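Local coordinates for multi-copper Oxidase CueO (Ochrobactrum, PDB 6EVG), which oxidises lignin model compounds and lignosulfonate as a laccase-like multicopper oxidase, probably passing electrons through its copper centres to dioxygen, at residues E53-G58 with E182-Y187; L67-N72 with L149-D154; H93-P98 with P117-Q122. All blocks are in the same frame, centred on the assembly; numbering follows the deposited sequence.

Overall arrangement
Interactions 2 and 3 lie side by side in the first cupredoxin-like sandwich, their centres about 11 Å apart. They meet where Leu-95 packs on Met-150 and Ile-121 on Leu-70. Interaction 2 is a regular parallel strand pair within one sheet, held by backbone hydrogen bonds. It is partly buried and exposed at Lys-71; interaction 3 is buried but has no direct hydrogen bond. Methyl groups and two waters join a loop to a strand there. Interaction 1 is far from both, its centre about 30 Å from that of interaction 2. It is a more exposed backbone bridge with carboxylates around it. Interactions 1 and 3 use the two outermost strands, 54-59 and 114-120, of the same sheet.

Interaction 1: E53-G58 with E182-Y187; sequences EAASAG and EGDKVY
Ala-55 sits against Gly-183 and Asp-184. Its backbone N donates to Gly-183 O at 3.0 Å, and its CB points at the opposing segment, where Asp-184 OD1 lies 3.6 Å from it. That carboxylate oxygen forms a salt bridge with Arg-45, which also pairs with Glu-53 OE1. Glu-53 turns its side chain away and meets the 182-187 segment through its backbone. Its O accepts from Gly-183 N at 3.1 Å, with an N-H...O angle of 159°. These two bonds make a single beta bridge between Ala-54 and Gly-183. It attaches the loop after strand 170-178 to strand 54-59, an outermost strand of its sheet in the first cupredoxin-like sandwich, the building block of multicopper oxidases. A CB on Gly-183 would press on the carbonyl O of Glu-182 at these backbone angles. Glu-182 bends back at chi2 (70°), which brings its carboxylate alongside the Glu-53 backbone. OE1 takes a weak hydrogen bond from Glu-53 N at 3.3 Å. OE2 rests 3.2 Å from Glu-53 O, and as both are acceptors no bond forms there. Glu-182 CA adds a CA-H...O contact to the same carbonyl. On the buried side, Val-186 CG1 touches Ala-54 CB at 3.8 Å and Ala-55 O at 3.6 Å. Val-186 also packs on Leu-144 of helix 138-144.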
# COMPACT_ATOMS: atom_id res chain seq x y z
N GLU A 53 -17.52 13.45 13.77
CA GLU A 53 -16.58 13.92 12.77
C GLU A 53 -15.23 14.18 13.46
O GLU A 53 -15.20 14.51 14.66
CB GLU A 53 -17.25 15.17 12.30
CG GLU A 53 -16.69 15.82 11.18
CD GLU A 53 -17.40 17.19 10.93
OE1 GLU A 53 -17.13 18.22 11.59
OE2 GLU A 53 -18.31 17.17 10.11
N ALA A 54 -14.15 14.10 12.68
CA ALA A 54 -12.81 14.33 13.22
C ALA A 54 -11.99 15.13 12.21
O ALA A 54 -12.23 15.12 11.00
CB ALA A 54 -12.09 13.04 13.54
N ALA A 55 -10.96 15.81 12.74
CA ALA A 55 -9.99 16.47 11.84
C ALA A 55 -9.35 15.47 10.90
O ALA A 55 -9.06 14.33 11.31
CB ALA A 55 -8.90 17.10 12.69
N SER A 56 -9.10 15.88 9.67
CA SER A 56 -8.64 14.99 8.64
C SER A 56 -7.86 15.73 7.57
O SER A 56 -7.75 16.98 7.59
CB SER A 56 -9.84 14.23 8.06
OG SER A 56 -10.70 15.10 7.38
N ALA A 57 -7.37 14.99 6.57
CA ALA A 57 -6.82 15.55 5.35
C ALA A 57 -6.99 14.53 4.26
O ALA A 57 -7.00 13.33 4.53
CB ALA A 57 -5.36 15.95 5.51
N GLY A 58 -7.09 14.99 3.02
CA GLY A 58 -7.28 14.11 1.90
C GLY A 58 -6.87 14.74 0.61
O GLY A 58 -6.23 15.79 0.58
N GLU A 182 -13.73 11.05 16.62
CA GLU A 182 -14.37 12.33 16.96
C GLU A 182 -13.35 13.21 17.59
O GLU A 182 -12.68 12.82 18.57
CB GLU A 182 -15.55 12.09 17.91
CG GLU A 182 -16.18 13.38 18.42
CD GLU A 182 -16.95 14.22 17.46
OE1 GLU A 182 -18.00 13.73 17.07
OE2 GLU A 182 -16.56 15.49 17.33
N GLY A 183 -13.23 14.43 17.09
CA GLY A 183 -12.33 15.41 17.67
C GLY A 183 -11.18 15.76 16.78
O GLY A 183 -10.98 15.28 15.65
N ASP A 184 -10.34 16.63 17.33
CA ASP A 184 -9.21 17.14 16.60
C ASP A 184 -7.85 16.52 16.88
O ASP A 184 -6.93 16.67 16.09
CB ASP A 184 -9.12 18.67 16.78
CG ASP A 184 -10.28 19.39 16.08
OD1 ASP A 184 -10.87 18.81 15.16
OD2 ASP A 184 -10.54 20.58 16.39
N LYS A 185 -7.76 15.80 17.98
CA LYS A 185 -6.47 15.15 18.35
C LYS A 185 -6.54 13.73 17.87
O LYS A 185 -7.00 12.85 18.61
CB LYS A 185 -6.24 15.26 19.86
CG LYS A 185 -6.08 16.67 20.34
CD LYS A 185 -5.78 16.64 21.83
CE LYS A 185 -5.45 17.99 22.39
NZ LYS A 185 -5.23 17.76 23.86
N VAL A 186 -6.21 13.50 16.60
CA VAL A 186 -6.45 12.21 15.96
C VAL A 186 -5.21 11.31 15.93
O VAL A 186 -5.36 10.08 15.91
CB VAL A 186 -7.06 12.36 14.57
CG1 VAL A 186 -8.41 13.04 14.64
CG2 VAL A 186 -6.14 13.09 13.60
N TYR A 187 -4.01 11.88 15.88
CA TYR A 187 -2.76 11.12 15.79
C TYR A 187 -1.80 11.62 16.83
O TYR A 187 -1.14 12.63 16.65
CB TYR A 187 -2.14 11.19 14.40
CG TYR A 187 -0.85 10.38 14.27
CD1 TYR A 187 -0.86 9.00 14.31
CD2 TYR A 187 0.39 11.00 14.23
CE1 TYR A 187 0.32 8.27 14.29
CE2 TYR A 187 1.55 10.31 14.22
CZ TYR A 187 1.54 8.93 14.26
OH TYR A 187 2.73 8.23 14.31

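Interaction 2: L67-N72 with L149-D154; sequences LVRLKN and LMVVTD
Leu-67 pairs with Leu-149 at the start of two parallel strands, 67-71 and 148-153, neighbours in one sheet of the first cupredoxin-like sandwich. The Leu-67 side chain starts with CB, 4.1 Å from Leu-149 CB. CG comes closer to that same atom, at 3.9 Å. It stands opposite the backbone N (chi1 -175°), and this leads the chain on towards Val-151. CD1 touches Leu-149 CB, Leu-149 CD1 and Val-151 CG2, each at 4.0 Å. CD2 ends on Val-151 CG2 at 3.9 Å. An alanine here would remove CG and both methyls, and is likely to leave a gap beside Val-151 CG2 and Leu-149 CB.

On the other face of the sheet, Leu-70 CD1 lies across the Met-150 side chain, 3.9 Å from SD. Val-68 CG1 makes a looser contact with Met-150 CE. Phe-130 of strand 126-131 covers both Val-68 and Met-150.

Five backbone hydrogen bonds join the segments. Leu-70 N to Val-151 O is nearly straight, with 177° at the hydrogen. Val-68 N instead reaches Leu-149 O from above the carbonyl plane. The series runs one residue past the strand, with Asn-72 N donating to Thr-153 O at 2.8 Å. Thr-153 CG2 rests on Leu-70 O at 3.6 Å. The polar ends are engaged outside the pair: Arg-69 with Glu-30, Asn-72 with Gln-123 and Asp-154 with Arg-160. The directional bonding across this contact is therefore all backbone, and the side chains add only van der Waals packing.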
# COMPACT_ATOMS: atom_id res chain seq x y z
N LEU A 67 -9.67 7.32 -7.27
CA LEU A 67 -8.99 6.24 -8.03
C LEU A 67 -8.68 6.80 -9.40
O LEU A 67 -9.59 7.12 -10.17
CB LEU A 67 -9.83 4.98 -8.06
CG LEU A 67 -9.11 3.78 -8.73
CD1 LEU A 67 -9.47 2.48 -8.08
CD2 LEU A 67 -9.29 3.74 -10.22
N VAL A 68 -7.40 7.01 -9.65
CA VAL A 68 -6.88 7.50 -10.93
C VAL A 68 -6.64 6.29 -11.83
O VAL A 68 -5.91 5.38 -11.47
CB VAL A 68 -5.59 8.30 -10.73
CG1 VAL A 68 -5.05 8.78 -12.08
CG2 VAL A 68 -5.80 9.44 -9.77
N ARG A 69 -7.30 6.25 -13.01
CA ARG A 69 -7.11 5.14 -13.94
C ARG A 69 -6.31 5.62 -15.15
O ARG A 69 -6.71 6.60 -15.81
CB ARG A 69 -8.45 4.59 -14.36
CG ARG A 69 -8.30 3.34 -15.22
CD ARG A 69 -9.56 2.48 -15.18
NE ARG A 69 -10.54 3.17 -15.90
CZ ARG A 69 -11.88 2.88 -15.93
NH1 ARG A 69 -12.43 1.90 -15.21
NH2 ARG A 69 -12.66 3.58 -16.73
N LEU A 70 -5.16 5.01 -15.36
CA LEU A 70 -4.22 5.32 -16.40
C LEU A 70 -4.04 4.16 -17.34
O LEU A 70 -3.98 3.01 -16.93
CB LEU A 70 -2.88 5.64 -15.77
CG LEU A 70 -2.88 6.81 -14.76
CD1 LEU A 70 -1.50 6.97 -14.18
CD2 LEU A 70 -3.40 8.08 -15.33
N LYS A 71 -3.91 4.46 -18.63
CA LYS A 71 -3.70 3.46 -19.66
C LYS A 71 -2.22 3.25 -19.90
O LYS A 71 -1.47 4.22 -20.06
CB LYS A 71 -4.37 3.84 -20.94
CG LYS A 71 -5.87 3.91 -20.83
CD LYS A 71 -6.54 4.26 -22.13
CE LYS A 71 -6.35 5.69 -22.49
NZ LYS A 71 -7.43 6.12 -23.44
N ASN A 72 -1.76 1.99 -19.96
CA ASN A 72 -0.41 1.73 -20.35
C ASN A 72 -0.17 2.40 -21.70
O ASN A 72 -1.03 2.39 -22.60
CB ASN A 72 -0.16 0.22 -20.45
CG ASN A 72 1.29 -0.11 -20.45
OD1 ASN A 72 2.09 0.50 -19.75
ND2 ASN A 72 1.63 -1.10 -21.30
N LEU A 149 -5.71 6.17 -5.01
CA LEU A 149 -5.49 4.89 -5.69
C LEU A 149 -5.13 5.14 -7.14
O LEU A 149 -5.53 6.15 -7.72
CB LEU A 149 -6.74 4.01 -5.58
CG LEU A 149 -7.22 3.76 -4.18
CD1 LEU A 149 -8.50 2.92 -4.19
CD2 LEU A 149 -6.16 3.09 -3.31
N MET A 150 -4.38 4.22 -7.75
CA MET A 150 -3.90 4.41 -9.12
C MET A 150 -3.83 3.11 -9.86
O MET A 150 -2.92 2.31 -9.57
CB MET A 150 -2.53 5.13 -9.08
CG MET A 150 -2.00 5.46 -10.46
SD MET A 150 -0.55 6.58 -10.41
CE MET A 150 -1.30 8.15 -10.09
N VAL A 151 -4.77 2.86 -10.76
CA VAL A 151 -4.79 1.67 -11.58
C VAL A 151 -4.11 1.94 -12.91
O VAL A 151 -4.43 2.93 -13.57
CB VAL A 151 -6.25 1.18 -11.79
CG1 VAL A 151 -6.30 0.11 -12.87
CG2 VAL A 151 -6.83 0.69 -10.49
N VAL A 152 -3.18 1.06 -13.29
CA VAL A 152 -2.66 1.01 -14.65
C VAL A 152 -3.37 -0.14 -15.35
O VAL A 152 -3.32 -1.27 -14.87
CB VAL A 152 -1.13 0.81 -14.70
CG1 VAL A 152 -0.68 0.60 -16.14
CG2 VAL A 152 -0.44 2.02 -14.09
N THR A 153 -4.02 0.13 -16.45
CA THR A 153 -4.73 -0.86 -17.27
C THR A 153 -4.12 -0.94 -18.64
O THR A 153 -3.72 0.07 -19.20
CB THR A 153 -6.21 -0.59 -17.32
OG1 THR A 153 -6.82 -1.69 -18.02
CG2 THR A 153 -6.55 0.72 -17.94
N ASP A 154 -4.20 -2.13 -19.22
CA ASP A 154 -3.81 -2.33 -20.60
C ASP A 154 -4.99 -2.69 -21.48
O ASP A 154 -4.78 -3.02 -22.64
CB ASP A 154 -2.71 -3.42 -20.76
CG ASP A 154 -3.11 -4.79 -20.26
OD1 ASP A 154 -4.32 -4.98 -19.98
OD2 ASP A 154 -2.20 -5.69 -20.18

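Interaction 3: H93-P98 with P117-Q122; sequences HGLFVP and PEVKIQ
Val-97 and Val-119 make the closest of the apolar contacts. Val-97 CG1 meets Val-119 CG1 at 3.6 Å, and CG2 of Val-119 is 3.9 Å from the same methyl. The two side chains cross at about a right angle. CG1 of Val-119, anti to its backbone N (chi1 174°), comes nearer than CG2. Leu-95 and Ile-121 also cross nearly at right angles and touch through single methyls, CD1 of Leu-95 on CD1 of Ile-121 at 3.7 Å. Leu-95 CD2 is more loosely placed against Val-119 CG1, at 4.2 Å.

The polar part runs through water, with no direct hydrogen bond between the segments. Two waters both donate to Phe-96 O, so this carbonyl is gripped twice. Water 1 also accepts from Gln-122 N at 2.9 Å. Water 2 also donates to Lys-120 O at 2.8 Å. The two waters bridge backbones whose nearest CA atoms, those of Val-97 and Val-119, are 7.1 Å apart. The Gln-123 side chain bonds to the loop twice, at Gly-94 O and Phe-96 N.

The aromatic part is slight. The Phe-96 ring approaches Gln-122 O obliquely through CD2, and its cation-pi partner is Arg-478.

The loop begins with the end of a His-Trp-His-Gly sequence. In relatives this motif supplies ligands of the trinuclear copper cluster. Here His-93 is hydrogen-bonded to His-131 and stacks on His-437. Around the contact, strand 114-120 pairs with strand 75-82 at the edge of one sheet, while the loop leaves strand 91-93 at the edge of the other. Leu-95 and Ile-121 both pack on Val-152 of strand 148-153, so the contact lies between the two sheets.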
# COMPACT_ATOMS: atom_id res chain seq x y z
N HIS A 93 3.35 4.98 -5.41
CA HIS A 93 3.65 3.65 -4.82
C HIS A 93 3.14 2.55 -5.75
O HIS A 93 1.96 2.22 -5.74
CB HIS A 93 3.03 3.63 -3.44
CG HIS A 93 3.44 2.48 -2.56
ND1 HIS A 93 3.58 2.67 -1.19
CD2 HIS A 93 3.63 1.18 -2.86
CE1 HIS A 93 3.84 1.48 -0.67
NE2 HIS A 93 3.87 0.56 -1.64
N GLY A 94 4.06 2.02 -6.55
CA GLY A 94 3.77 1.05 -7.57
C GLY A 94 3.87 1.51 -8.99
O GLY A 94 3.92 0.72 -9.93
N LEU A 95 3.95 2.84 -9.19
CA LEU A 95 4.13 3.37 -10.53
C LEU A 95 5.58 3.28 -10.93
O LEU A 95 6.48 3.39 -10.09
CB LEU A 95 3.66 4.86 -10.57
CG LEU A 95 3.27 5.41 -11.91
CD1 LEU A 95 1.98 4.69 -12.41
CD2 LEU A 95 3.04 6.90 -11.84
N PHE A 96 5.83 3.00 -12.22
CA PHE A 96 7.23 2.90 -12.70
C PHE A 96 7.63 4.25 -13.29
O PHE A 96 7.21 4.63 -14.39
CB PHE A 96 7.41 1.84 -13.75
CG PHE A 96 7.36 0.39 -13.30
CD1 PHE A 96 6.76 -0.03 -12.13
CD2 PHE A 96 7.88 -0.57 -14.14
CE1 PHE A 96 6.72 -1.40 -11.79
CE2 PHE A 96 7.83 -1.92 -13.80
CZ PHE A 96 7.26 -2.31 -12.63
N VAL A 97 8.48 4.96 -12.54
CA VAL A 97 9.03 6.26 -12.96
C VAL A 97 10.48 6.36 -12.52
O VAL A 97 10.85 5.82 -11.48
CB VAL A 97 8.22 7.46 -12.40
CG1 VAL A 97 6.85 7.55 -13.02
CG2 VAL A 97 8.17 7.48 -10.87
N PRO A 98 11.25 7.17 -13.23
CA PRO A 98 12.55 7.58 -12.67
C PRO A 98 12.33 8.44 -11.44
O PRO A 98 11.29 9.06 -11.28
CB PRO A 98 13.22 8.38 -13.79
CG PRO A 98 12.11 8.82 -14.63
CD PRO A 98 10.97 7.84 -14.50
N PRO A 117 4.70 16.74 -12.29
CA PRO A 117 5.49 15.79 -13.07
C PRO A 117 4.69 15.19 -14.24
O PRO A 117 3.48 14.91 -14.10
CB PRO A 117 5.86 14.71 -12.05
CG PRO A 117 4.76 14.79 -11.04
CD PRO A 117 4.44 16.26 -10.91
N GLU A 118 5.37 14.99 -15.35
CA GLU A 118 4.79 14.40 -16.54
C GLU A 118 5.32 12.99 -16.72
O GLU A 118 6.53 12.80 -16.87
CB GLU A 118 5.13 15.26 -17.75
CG GLU A 118 4.59 16.67 -17.62
CD GLU A 118 4.98 17.62 -18.73
OE1 GLU A 118 5.62 17.19 -19.72
OE2 GLU A 118 4.57 18.81 -18.60
N VAL A 119 4.44 12.02 -16.69
CA VAL A 119 4.80 10.59 -16.69
C VAL A 119 4.32 9.91 -17.94
O VAL A 119 3.17 10.06 -18.33
CB VAL A 119 4.21 9.87 -15.44
CG1 VAL A 119 4.44 8.39 -15.51
CG2 VAL A 119 4.70 10.54 -14.16
N LYS A 120 5.18 9.08 -18.50
CA LYS A 120 4.85 8.23 -19.62
C LYS A 120 4.76 6.81 -19.10
O LYS A 120 5.78 6.22 -18.69
CB LYS A 120 5.92 8.38 -20.70
CG LYS A 120 5.55 7.65 -21.98
CD LYS A 120 6.64 7.72 -23.06
CE LYS A 120 6.81 9.04 -23.68
NZ LYS A 120 7.82 9.01 -24.76
N ILE A 121 3.57 6.27 -19.06
CA ILE A 121 3.31 4.96 -18.42
C ILE A 121 3.75 3.81 -19.31
O ILE A 121 3.34 3.73 -20.46
CB ILE A 121 1.81 4.84 -18.10
CG1 ILE A 121 1.29 6.01 -17.23
CG2 ILE A 121 1.52 3.50 -17.48
CD1 ILE A 121 1.83 6.11 -15.86
N GLN A 122 4.58 2.91 -18.74
CA GLN A 122 4.93 1.67 -19.46
C GLN A 122 5.30 0.65 -18.40
O GLN A 122 6.40 0.62 -17.88
CB GLN A 122 6.06 1.89 -20.46
CG GLN A 122 6.31 0.64 -21.28
CD GLN A 122 7.41 0.73 -22.29
OE1 GLN A 122 7.64 1.76 -22.94
NE2 GLN A 122 8.13 -0.39 -22.49
O HOH W 1 5.04 3.49 -15.97
O HOH W 2 7.76 6.05 -16.73